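PDB 6MTZ: HepC.19480.a.B1 from Helicobacter pylori, which is of unknown function but probably belongs to the DHH/DHHA1 family of phosphoesterases. Local coordinates for residues G230-P233 against D234-T237; N240-S243 against N244-H248. All coordinates share one frame; numbering follows the deposited sequence. Where two conformers were deposited one is given.

The two contacts follow each other along the chain, with 230-237 closing just before 240-248 opens. Contact 1 is the surface loop that carries the chain from helix 213-228 to helix 238-251; contact 2 is the middle of the latter helix. Their centres lie 11 Å apart, and they touch where Ile-241 CG1 packs 3.5 Å from Glu-236 CB. Thr-237, the last residue of contact 1, caps the N-terminus of the helix that contact 2 follows. That helix leads out of the helical bundle after the five-stranded parallel sheet and into the mixed sheet beginning with strand 258-261, so both contacts belong to the connection between the two halves of the protein.

Contact 1: residues G230-P233 against D234-T237; sequences GGDP and DTET
Asp-232 meets Asp-234, Thr-235 and Glu-236 where the chain reverses direction after the Schellman motif at Gly-230. The compact part is held by backbone N-H groups, given to one carbonyl and two carboxylates. The carbonyl O of Asp-232 receives Thr-235 N at 3.0 Å, closing a type I beta turn, and a weaker bond from Glu-236 N. Pro-233 suits the second position of this turn because its ring fixes phi, and its ring rests on helix 213-228 at Arg-223, Lys-226 and Ile-227. From beyond the turn, Glu-236 reaches back until OE1 accepts Asp-232 N at 2.7 Å, almost straight at 172° and on the anti side of the carboxylate. The same oxygen lies 3.2 Å from Gly-231 CA, and a glycine leaves room there. With CG anti to the backbone N (chi1 172°), Asp-232 puts OD1 2.9 Å from Asp-234 N, an Asx turn whose donor sits above the carboxylate plane.

The outer side, where Asp-234 and Thr-235 are exposed, is looser. Thr-235 OG1 is 3.2 Å from Asp-232 OD2, a weak contact at best, and Asp-234 OD2 comes to 4.0 Å from Asp-232 OD1. Arg-223, salt-bridged to Asp-234, and Asp-234 N-H probably offset part of the carboxylates' repulsion.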
loop_
_atom_site.group_PDB
_atom_site.type_symbol
_atom_site.label_atom_id
_atom_site.label_comp_id
_atom_site.label_asym_id
_atom_site.label_seq_id
_atom_site.Cartn_x
_atom_site.Cartn_y
_atom_site.Cartn_z
ATOM N N GLY A 230 14.611 8.185 4.911
ATOM C CA GLY A 230 15.030 9.210 5.865
ATOM C C GLY A 230 16.256 8.866 6.686
ATOM O O GLY A 230 16.587 9.607 7.618
ATOM N N GLY A 231 16.960 7.781 6.358
ATOM C CA GLY A 231 18.128 7.390 7.119
ATOM C C GLY A 231 19.416 7.918 6.522
ATOM O O GLY A 231 19.437 8.473 5.425
ATOM N N ASP A 232 20.505 7.747 7.275
ATOM C CA ASP A 232 21.847 8.077 6.791
ATOM C C ASP A 232 22.593 6.771 6.542
ATOM O O ASP A 232 23.056 6.126 7.497
ATOM C CB ASP A 232 22.605 8.953 7.799
ATOM C CG ASP A 232 24.084 9.163 7.423
ATOM O OD1 ASP A 232 24.546 8.708 6.346
ATOM O OD2 ASP A 232 24.796 9.805 8.224
ATOM N N PRO A 233 22.748 6.349 5.280
ATOM C CA PRO A 233 23.318 5.021 5.002
ATOM C C PRO A 233 24.757 4.872 5.438
ATOM O O PRO A 233 25.253 3.742 5.494
ATOM C CB PRO A 233 23.200 4.899 3.475
ATOM C CG PRO A 233 23.211 6.306 2.983
ATOM C CD PRO A 233 22.521 7.129 4.047
ATOM N N ASP A 234 25.438 5.960 5.762
ATOM C CA ASP A 234 26.821 5.866 6.196
ATOM C C ASP A 234 26.964 5.669 7.697
ATOM O O ASP A 234 28.069 5.389 8.157
ATOM C CB ASP A 234 27.588 7.121 5.752
ATOM C CG ASP A 234 27.707 7.211 4.248
ATOM O OD1 ASP A 234 27.947 6.140 3.632
ATOM O OD2 ASP A 234 27.535 8.322 3.683
ATOM N N THR A 235 25.893 5.824 8.478
ATOM C CA THR A 235 25.981 5.551 9.909
ATOM C C THR A 235 24.875 4.657 10.451
ATOM O O THR A 235 24.878 4.386 11.652
ATOM C CB THR A 235 25.980 6.858 10.730
ATOM O OG1 THR A 235 24.741 7.557 10.542
ATOM C CG2 THR A 235 27.166 7.771 10.351
ATOM N N GLU A 236 23.933 4.191 9.626
ATOM C CA GLU A 236 22.791 3.439 10.137
ATOM C C GLU A 236 22.545 2.170 9.325
ATOM O O GLU A 236 22.713 2.161 8.101
ATOM C CB GLU A 236 21.525 4.312 10.130
ATOM C CG GLU A 236 21.685 5.623 10.901
ATOM C CD GLU A 236 20.450 6.502 10.832
ATOM O OE1 GLU A 236 19.986 6.807 9.716
ATOM O OE2 GLU A 236 19.943 6.890 11.903
ATOM N N THR A 237 22.129 1.105 10.010
ATOM C CA THR A 237 21.721 -0.118 9.329
ATOM C C THR A 237 20.295 0.003 8.809
ATOM O O THR A 237 19.503 0.831 9.266
ATOM C CB THR A 237 21.783 -1.338 10.256
ATOM O OG1 THR A 237 20.803 -1.183 11.291
ATOM C CG2 THR A 237 23.187 -1.517 10.856
#

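Contact 2: residues N240-S243 against N244-H248; sequences NISS and NAQTH
Asn-240 gives its carbonyl O to Asn-244 N at 2.9 Å, and Asn-244 CB presses against the same oxygen at 3.1 Å. The N-H of Asn-240 is held by Thr-237 OG1, the N-cap, so Asn-240 belongs to the capped first turn, where a polar residue at the surface is well placed. Ile-241 next points its side chain away from 244-248, onto Leu-229 and Glu-236 of the preceding loop, a buried spot that suits a branched hydrocarbon. Its carbonyl binds Ala-245 N nearly straight (166°), and the small methyl of Ala-245 sits close beside that oxygen.

Ser-242 O takes Gln-246 N at 3.0 Å, while the extended Gln-246 chain runs back alongside the carbonyl, CG 3.3 Å from that O. The polar ends work outward: Ser-242 OG binds Glu-183 O and Gln-246 OE1 binds Asn-185 N, so two residues one turn apart tie the helix to the loop before helix 190-203.

Ser-243 completes the segment. With OG in the crowded position (chi1 42°), the hydroxyl turns back to Asp-239 O, an economical way to bury a serine facing helix 276-285. Its carbonyl holds Thr-247 N at 2.8 Å. Thr-247 OG1 is within reach of both Ser-243 O (3.1 Å) and Asn-244 O (3.0 Å), with Gln-285 OE1 a further, weak partner. Successive i-to-i+4 bonds mark a regular alpha-helix, here the one linking the helical bundle to the mixed-sheet domain.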
loop_
_atom_site.group_PDB
_atom_site.type_symbol
_atom_site.label_atom_id
_atom_site.label_comp_id
_atom_site.label_asym_id
_atom_site.label_seq_id
_atom_site.Cartn_x
_atom_site.Cartn_y
_atom_site.Cartn_z
ATOM N N ASN A 240 17.609 -0.574 11.506
ATOM C CA ASN A 240 17.277 0.576 12.350
ATOM C C ASN A 240 16.643 1.714 11.563
ATOM O O ASN A 240 15.816 2.452 12.109
ATOM C CB ASN A 240 18.508 1.064 13.106
ATOM C CG ASN A 240 18.928 0.087 14.174
ATOM O OD1 ASN A 240 18.092 -0.602 14.757
ATOM N ND2 ASN A 240 20.223 -0.011 14.412
ATOM N N ILE A 241 17.011 1.884 10.292
ATOM C CA ILE A 241 16.382 2.928 9.489
ATOM C C ILE A 241 14.903 2.626 9.289
ATOM O O ILE A 241 14.054 3.517 9.419
ATOM C CB ILE A 241 17.120 3.081 8.154
ATOM C CG1 ILE A 241 18.530 3.635 8.432
ATOM C CG2 ILE A 241 16.323 3.983 7.174
ATOM C CD1 ILE A 241 19.434 3.541 7.231
ATOM N N SER A 242 14.571 1.362 8.998
ATOM C CA SER A 242 13.174 0.989 8.784
ATOM C C SER A 242 12.363 1.135 10.066
ATOM O O SER A 242 11.265 1.703 10.054
ATOM C CB SER A 242 13.089 -0.451 8.262
ATOM O OG SER A 242 11.759 -0.938 8.335
ATOM N N SER A 243 12.875 0.598 11.184
ATOM C CA SER A 243 12.106 0.669 12.429
ATOM C C SER A 243 11.966 2.110 12.897
ATOM O O SER A 243 10.903 2.500 13.382
ATOM C CB SER A 243 12.741 -0.210 13.514
ATOM O OG SER A 243 14.153 -0.095 13.523
ATOM N N ASN A 244 12.991 2.936 12.683
ATOM C CA ASN A 244 12.883 4.345 13.045
ATOM C C ASN A 244 11.856 5.073 12.192
ATOM O O ASN A 244 11.049 5.850 12.713
ATOM C CB ASN A 244 14.238 5.027 12.943
ATOM C CG ASN A 244 14.640 5.646 14.247
ATOM O OD1 ASN A 244 14.136 6.711 14.619
ATOM N ND2 ASN A 244 15.515 4.968 14.979
ATOM N N ALA A 245 11.884 4.855 10.874
ATOM C CA ALA A 245 10.883 5.473 10.015
ATOM C C ALA A 245 9.471 5.058 10.434
ATOM O O ALA A 245 8.560 5.894 10.481
ATOM C CB ALA A 245 11.154 5.111 8.551
ATOM N N GLN A 246 9.276 3.782 10.785
ATOM C CA GLN A 246 7.939 3.313 11.143
ATOM C C GLN A 246 7.495 3.852 12.498
ATOM O O GLN A 246 6.364 4.338 12.634
ATOM C CB GLN A 246 7.896 1.788 11.102
ATOM C CG GLN A 246 7.978 1.294 9.659
ATOM C CD GLN A 246 7.853 -0.204 9.512
ATOM O OE1 GLN A 246 6.867 -0.717 8.954
ATOM N NE2 GLN A 246 8.868 -0.923 9.983
ATOM N N THR A 247 8.365 3.784 13.515
ATOM C CA THR A 247 7.985 4.292 14.834
ATOM C C THR A 247 7.589 5.767 14.772
ATOM O O THR A 247 6.633 6.186 15.442
ATOM C CB THR A 247 9.114 4.088 15.854
ATOM O OG1 THR A 247 10.299 4.756 15.412
ATOM C CG2 THR A 247 9.414 2.608 16.040
ATOM N N HIS A 248 8.308 6.577 13.977
ATOM C CA HIS A 248 7.938 7.983 13.842
ATOM C C HIS A 248 6.519 8.126 13.304
ATOM O O HIS A 248 5.737 8.950 13.797
ATOM C CB HIS A 248 8.907 8.734 12.929
ATOM C CG HIS A 248 8.512 10.164 12.692
ATOM N ND1 HIS A 248 7.781 10.568 11.594
ATOM C CD2 HIS A 248 8.729 11.282 13.427
ATOM C CE1 HIS A 248 7.577 11.872 11.655
ATOM N NE2 HIS A 248 8.143 12.330 12.759
#